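Local structure of 70 kDa protein (Xanthomonas sp., 4B2N) at residues S116-F121 / P153-D158; T357-Q362 / L655-K660. The protein cleaves natural rubber (latex) oxidatively and processively, acting as a c-type cytochrome oxygenase with two covalently bound heme c groups. All blocks are in the same frame, centred on the assembly; numbering follows the deposited sequence.

Interaction 1. Residues S116-F121 / P153-D158; sequences SYHFIF and PLPGED
Over one face of the H118 imidazole ring lies the pyrrolidine ring of P155, whose CD sits 3.5 Å from the centroid of the H118 ring and 29° off its normal. This is a CH-pi contact displaced toward the rim; the closest carbon pair is modelled too short, so the exact separation is doubtful. The two side chains cross at about a right angle. L154 reaches the same imidazole obliquely, with its CD2 3.7 Å from H118 CE1. The second aromatic ring, F119, meets the same proline: F119 CE2 lies 3.9 Å from P155 CG, the ring carbon next to CD, an apolar touch at a slant. P155 is thus shared by both rings.

The imidazole projects toward the loop because its CG is anti to the backbone N (chi1 -163°), and its rotation is probably steadied by the hydrogen bond between H118 ND1 and Y152 OH. F119 is the first residue to leave helical geometry. Its ring makes a cation-pi contact with R129, which also donates to the H118 carbonyl.

On the loop side, L154 to E157 form a type II beta turn, with E157 N to L154 O at 2.9 Å. The extended E157 side chain brings its OE1 to 2.9 Å from L154 N, with the donor 53° out of the carboxylate plane. E157 OE2 is bonded to S166, so the acid links the turn to the far end of the same loop, just before strand 167-168.

The contact buries 155 Å² in total at the surface. It joins the C-terminal end of helix 114-118 to the loop leaving strand 151-152. P153 touches A114 and P155 touches T115 of that helix, while Y117 and I120 pack against helix 133-141 and I120 also meets helix 218-226.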
loop_
_atom_site.group_PDB
_atom_site.type_symbol
_atom_site.label_atom_id
_atom_site.label_comp_id
_atom_site.label_asym_id
_atom_site.label_seq_id
_atom_site.Cartn_x
_atom_site.Cartn_y
_atom_site.Cartn_z
ATOM N N SER A 116 2.580 26.385 -10.933
ATOM C CA SER A 116 2.956 26.401 -9.557
ATOM C C SER A 116 4.002 25.328 -9.243
ATOM O O SER A 116 4.927 25.570 -8.418
ATOM C CB SER A 116 1.755 26.086 -8.687
ATOM O OG SER A 116 0.774 27.121 -8.740
ATOM N N TYR A 117 3.826 24.146 -9.844
ATOM C CA TYR A 117 4.805 23.106 -9.675
ATOM C C TYR A 117 6.171 23.527 -10.285
ATOM O O TYR A 117 7.204 23.387 -9.667
ATOM C CB TYR A 117 4.349 21.749 -10.285
ATOM C CG TYR A 117 5.512 20.826 -10.402
ATOM C CD1 TYR A 117 5.892 20.006 -9.315
ATOM C CD2 TYR A 117 6.258 20.755 -11.566
ATOM C CE1 TYR A 117 6.994 19.179 -9.403
ATOM C CE2 TYR A 117 7.359 19.916 -11.687
ATOM C CZ TYR A 117 7.702 19.113 -10.577
ATOM O OH TYR A 117 8.738 18.258 -10.639
ATOM N N HIS A 118 6.128 24.143 -11.440
ATOM C CA HIS A 118 7.306 24.638 -12.102
ATOM C C HIS A 118 8.097 25.573 -11.212
ATOM O O HIS A 118 9.344 25.639 -11.340
ATOM C CB HIS A 118 6.899 25.372 -13.377
ATOM C CG HIS A 118 8.028 25.585 -14.340
ATOM N ND1 HIS A 118 8.787 24.551 -14.839
ATOM C CD2 HIS A 118 8.549 26.761 -14.868
ATOM C CE1 HIS A 118 9.715 25.052 -15.683
ATOM N NE2 HIS A 118 9.559 26.408 -15.716
ATOM N N PHE A 119 7.390 26.306 -10.351
ATOM C CA PHE A 119 8.028 27.320 -9.451
ATOM C C PHE A 119 8.102 26.852 -8.007
ATOM O O PHE A 119 8.334 27.642 -7.113
ATOM C CB PHE A 119 7.366 28.733 -9.597
ATOM C CG PHE A 119 7.742 29.410 -10.898
ATOM C CD1 PHE A 119 8.944 30.122 -11.020
ATOM C CD2 PHE A 119 6.960 29.295 -12.033
ATOM C CE1 PHE A 119 9.324 30.733 -12.235
ATOM C CE2 PHE A 119 7.324 29.906 -13.255
ATOM C CZ PHE A 119 8.512 30.629 -13.369
ATOM N N ILE A 120 7.813 25.570 -7.738
ATOM C CA ILE A 120 7.708 25.146 -6.338
ATOM C C ILE A 120 9.030 25.299 -5.575
ATOM O O ILE A 120 9.017 25.209 -4.388
ATOM C CB ILE A 120 7.267 23.632 -6.223
ATOM C CG1 ILE A 120 6.615 23.332 -4.853
ATOM C CG2 ILE A 120 8.401 22.691 -6.639
ATOM C CD1 ILE A 120 5.654 22.178 -5.016
ATOM N N PHE A 121 10.175 25.443 -6.217
ATOM C CA PHE A 121 11.415 25.797 -5.458
ATOM C C PHE A 121 11.147 27.067 -4.607
ATOM O O PHE A 121 11.821 27.274 -3.605
ATOM C CB PHE A 121 12.636 26.047 -6.389
ATOM C CG PHE A 121 12.400 27.071 -7.446
ATOM C CD1 PHE A 121 12.668 28.428 -7.188
ATOM C CD2 PHE A 121 11.910 26.681 -8.721
ATOM C CE1 PHE A 121 12.446 29.353 -8.178
ATOM C CE2 PHE A 121 11.661 27.617 -9.705
ATOM C CZ PHE A 121 11.898 28.956 -9.436
ATOM N N PRO A 153 3.453 20.730 -18.614
ATOM C CA PRO A 153 3.780 21.855 -19.514
ATOM C C PRO A 153 4.551 22.962 -18.774
ATOM O O PRO A 153 4.182 23.354 -17.648
ATOM C CB PRO A 153 2.376 22.384 -19.910
ATOM C CG PRO A 153 1.549 22.111 -18.667
ATOM C CD PRO A 153 2.026 20.748 -18.207
ATOM N N LEU A 154 5.624 23.428 -19.404
ATOM C CA LEU A 154 6.336 24.636 -18.969
ATOM C C LEU A 154 5.395 25.813 -19.185
ATOM O O LEU A 154 4.492 25.716 -20.036
ATOM C CB LEU A 154 7.610 24.787 -19.799
ATOM C CG LEU A 154 8.584 23.581 -19.832
ATOM C CD1 LEU A 154 9.929 24.105 -20.323
ATOM C CD2 LEU A 154 8.770 22.849 -18.505
ATOM N N PRO A 155 5.645 26.941 -18.467
ATOM C CA PRO A 155 4.843 28.128 -18.618
ATOM C C PRO A 155 4.700 28.477 -20.082
ATOM O O PRO A 155 5.686 28.442 -20.827
ATOM C CB PRO A 155 5.673 29.191 -17.868
ATOM C CG PRO A 155 6.227 28.406 -16.707
ATOM C CD PRO A 155 6.644 27.099 -17.378
ATOM N N GLY A 156 3.471 28.746 -20.508
ATOM C CA GLY A 156 3.252 29.148 -21.877
ATOM C C GLY A 156 2.883 28.012 -22.797
ATOM O O GLY A 156 2.257 28.239 -23.874
ATOM N N GLU A 157 3.190 26.783 -22.395
ATOM C CA GLU A 157 2.941 25.651 -23.315
ATOM C C GLU A 157 1.512 25.196 -23.084
ATOM O O GLU A 157 1.068 25.065 -21.944
ATOM C CB GLU A 157 3.847 24.424 -22.930
ATOM C CG GLU A 157 5.339 24.623 -23.247
ATOM C CD GLU A 157 6.204 23.382 -22.976
ATOM O OE1 GLU A 157 5.858 22.526 -22.132
ATOM O OE2 GLU A 157 7.281 23.262 -23.610
ATOM N N ASP A 158 0.836 24.839 -24.152
ATOM C CA ASP A 158 -0.451 24.211 -24.016
ATOM C C ASP A 158 -0.191 22.699 -24.070
ATOM O O ASP A 158 0.251 22.168 -25.103
ATOM C CB ASP A 158 -1.348 24.654 -25.160
ATOM C CG ASP A 158 -2.675 23.885 -25.227
ATOM O OD1 ASP A 158 -2.849 22.828 -24.605
ATOM O OD2 ASP A 158 -3.553 24.291 -25.997
#

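Interaction 2. Residues T357-Q362 / L655-K660; sequences TALAEQ and LIEYIK
L359 and E657 meet through their aliphatic parts: L359 CG is 3.7 Å from E657 CB, and one methyl of the leucine, CD2, lies 3.8 Å from the same E657 CB. The two side chains cross at about a right angle. Nearby the backbones come close, the CA atoms of A360 and Y658 being 3.9 Å apart. The A360 methyl can therefore rest on the main chain of the other helix, with A360 CB 3.7 Å from E657 O, while A360 O lies 3.4 Å from Y658 CB. All these are van der Waals contacts.

The acid of E657 is carried past the leucine by an extended first torsion (chi1 -154°) and a bend at the second. Its OE1 receives K660 NZ at 2.9 Å, a salt bridge one helical turn on, made on the syn side and 30° out of the carboxylate plane. OE2 takes the backbone N of N356, just ahead of helix 357-369, and the side chain of N356 in turn accepts the L359 N-H. A carboxylate held at the start of that helix would probably be stabilised by the helix dipole and by the lysine. Farther out, Y658 touches A364 and meets the ring of Y367, whereas L655 and I659, on another side of their helix, touch the heme c.

The short segments approach to 6.9 Å between axes, at a signed crossing angle of -107°. Helix 357-369 precedes the heme-attaching C390, C393 and H394, and helix 649-660 closes the chain beyond the axial H641. This steep crossing of a helix ahead of the heme-attachment motif with the last helix, the small A360 at the crossing point, is consistent with the N- and C-terminal helix pair of cytochromes c.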
loop_
_atom_site.group_PDB
_atom_site.type_symbol
_atom_site.label_atom_id
_atom_site.label_comp_id
_atom_site.label_asym_id
_atom_site.label_seq_id
_atom_site.Cartn_x
_atom_site.Cartn_y
_atom_site.Cartn_z
ATOM N N THR A 357 24.099 -21.406 -2.946
ATOM C CA THR A 357 22.977 -22.304 -3.162
ATOM C C THR A 357 22.794 -23.294 -2.010
ATOM O O THR A 357 21.668 -23.575 -1.583
ATOM C CB THR A 357 23.193 -23.070 -4.451
ATOM O OG1 THR A 357 23.125 -22.122 -5.496
ATOM C CG2 THR A 357 22.112 -24.146 -4.675
ATOM N N ALA A 358 23.904 -23.810 -1.491
ATOM C CA ALA A 358 23.786 -24.752 -0.382
ATOM C C ALA A 358 23.272 -24.106 0.910
ATOM O O ALA A 358 22.564 -24.747 1.686
ATOM C CB ALA A 358 25.112 -25.484 -0.136
ATOM N N LEU A 359 23.666 -22.863 1.175
ATOM C CA LEU A 359 23.206 -22.176 2.368
ATOM C C LEU A 359 21.671 -21.902 2.211
ATOM O O LEU A 359 20.868 -22.105 3.151
ATOM C CB LEU A 359 24.050 -20.886 2.559
ATOM C CG LEU A 359 23.765 -20.006 3.759
ATOM C CD1 LEU A 359 23.799 -20.859 5.026
ATOM C CD2 LEU A 359 24.621 -18.718 3.813
ATOM N N ALA A 360 21.279 -21.491 1.005
ATOM C CA ALA A 360 19.876 -21.230 0.671
ATOM C C ALA A 360 18.989 -22.482 0.833
ATOM O O ALA A 360 17.809 -22.412 1.267
ATOM C CB ALA A 360 19.792 -20.648 -0.737
ATOM N N GLU A 361 19.587 -23.648 0.572
ATOM C CA GLU A 361 18.842 -24.894 0.732
ATOM C C GLU A 361 18.693 -25.247 2.213
ATOM O O GLU A 361 17.688 -25.798 2.610
ATOM C CB GLU A 361 19.470 -26.039 -0.076
ATOM C CG GLU A 361 19.350 -25.811 -1.587
ATOM C CD GLU A 361 19.651 -27.050 -2.414
ATOM O OE1 GLU A 361 19.814 -28.148 -1.824
ATOM O OE2 GLU A 361 19.720 -26.931 -3.654
ATOM N N GLN A 362 19.703 -24.981 3.031
ATOM C CA GLN A 362 19.518 -25.135 4.477
ATOM C C GLN A 362 18.408 -24.180 4.961
ATOM O O GLN A 362 17.535 -24.556 5.743
ATOM C CB GLN A 362 20.831 -24.874 5.211
ATOM C CG GLN A 362 21.841 -25.985 4.907
ATOM C CD GLN A 362 23.159 -25.846 5.629
ATOM O OE1 GLN A 362 23.861 -26.852 5.835
ATOM N NE2 GLN A 362 23.524 -24.632 6.007
ATOM N N LEU A 655 18.342 -18.653 6.578
ATOM C CA LEU A 655 17.024 -18.153 6.184
ATOM C C LEU A 655 17.197 -16.920 5.316
ATOM O O LEU A 655 16.460 -16.771 4.327
ATOM C CB LEU A 655 16.222 -17.793 7.417
ATOM C CG LEU A 655 15.467 -18.905 8.172
ATOM C CD1 LEU A 655 15.049 -18.293 9.506
ATOM C CD2 LEU A 655 14.245 -19.417 7.384
ATOM N N ILE A 656 18.166 -16.056 5.627
ATOM C CA ILE A 656 18.405 -14.897 4.733
ATOM C C ILE A 656 18.846 -15.286 3.338
ATOM O O ILE A 656 18.358 -14.744 2.322
ATOM C CB ILE A 656 19.360 -13.870 5.370
ATOM C CG1 ILE A 656 18.598 -13.072 6.431
ATOM C CG2 ILE A 656 19.944 -12.915 4.340
ATOM C CD1 ILE A 656 19.565 -12.551 7.508
ATOM N N GLU A 657 19.781 -16.226 3.258
ATOM C CA GLU A 657 20.202 -16.723 1.980
ATOM C C GLU A 657 19.021 -17.307 1.212
ATOM O O GLU A 657 18.901 -17.120 -0.009
ATOM C CB GLU A 657 21.251 -17.816 2.187
ATOM C CG GLU A 657 22.129 -17.875 0.966
ATOM C CD GLU A 657 23.038 -16.669 0.808
ATOM O OE1 GLU A 657 23.101 -15.793 1.711
ATOM O OE2 GLU A 657 23.650 -16.557 -0.272
ATOM N N TYR A 658 18.161 -18.056 1.906
ATOM C CA TYR A 658 16.993 -18.599 1.232
ATOM C C TYR A 658 16.067 -17.476 0.683
ATOM O O TYR A 658 15.559 -17.554 -0.457
ATOM C CB TYR A 658 16.235 -19.511 2.187
ATOM C CG TYR A 658 14.952 -20.032 1.579
ATOM C CD1 TYR A 658 14.974 -20.700 0.347
ATOM C CD2 TYR A 658 13.733 -19.877 2.231
ATOM C CE1 TYR A 658 13.815 -21.174 -0.219
ATOM C CE2 TYR A 658 12.544 -20.354 1.667
ATOM C CZ TYR A 658 12.623 -21.011 0.445
ATOM O OH TYR A 658 11.532 -21.525 -0.132
ATOM N N ILE A 659 15.902 -16.418 1.443
ATOM C CA ILE A 659 14.981 -15.343 1.011
ATOM C C ILE A 659 15.513 -14.632 -0.256
ATOM O O ILE A 659 14.727 -14.091 -1.091
ATOM C CB ILE A 659 14.662 -14.370 2.157
ATOM C CG1 ILE A 659 13.798 -15.090 3.213
ATOM C CG2 ILE A 659 13.939 -13.094 1.612
ATOM C CD1 ILE A 659 13.865 -14.489 4.589
ATOM N N LYS A 660 16.849 -14.578 -0.371
ATOM C CA LYS A 660 17.489 -14.105 -1.599
ATOM C C LYS A 660 16.990 -14.843 -2.851
ATOM O O LYS A 660 16.965 -14.255 -3.903
ATOM C CB LYS A 660 19.029 -14.206 -1.497
ATOM C CG LYS A 660 19.642 -13.325 -0.435
ATOM C CD LYS A 660 21.173 -13.481 -0.449
ATOM C CE LYS A 660 21.893 -12.714 0.653
ATOM N NZ LYS A 660 23.351 -13.083 0.720
#

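In the fold
Interaction 1 and interaction 2 lie in separate parts of a single chain, with centres 50 Å apart and nearest atoms about 34 Å apart. Both lie far from the centre of the chain, about 30 Å and 28 Å between centres, but interaction 1 is at the surface and interaction 2 is buried. They follow one another in sequence. Interaction 2 belongs to the surroundings of the second heme c: the side chain of Y658 is about 7 Å from the heme and about 9 Å from that of the axial ligand H394. Interaction 1 lies away from the heme sites and is local packing, whereas residues 357-362 and 655-660 bring together distant portions of the sequence.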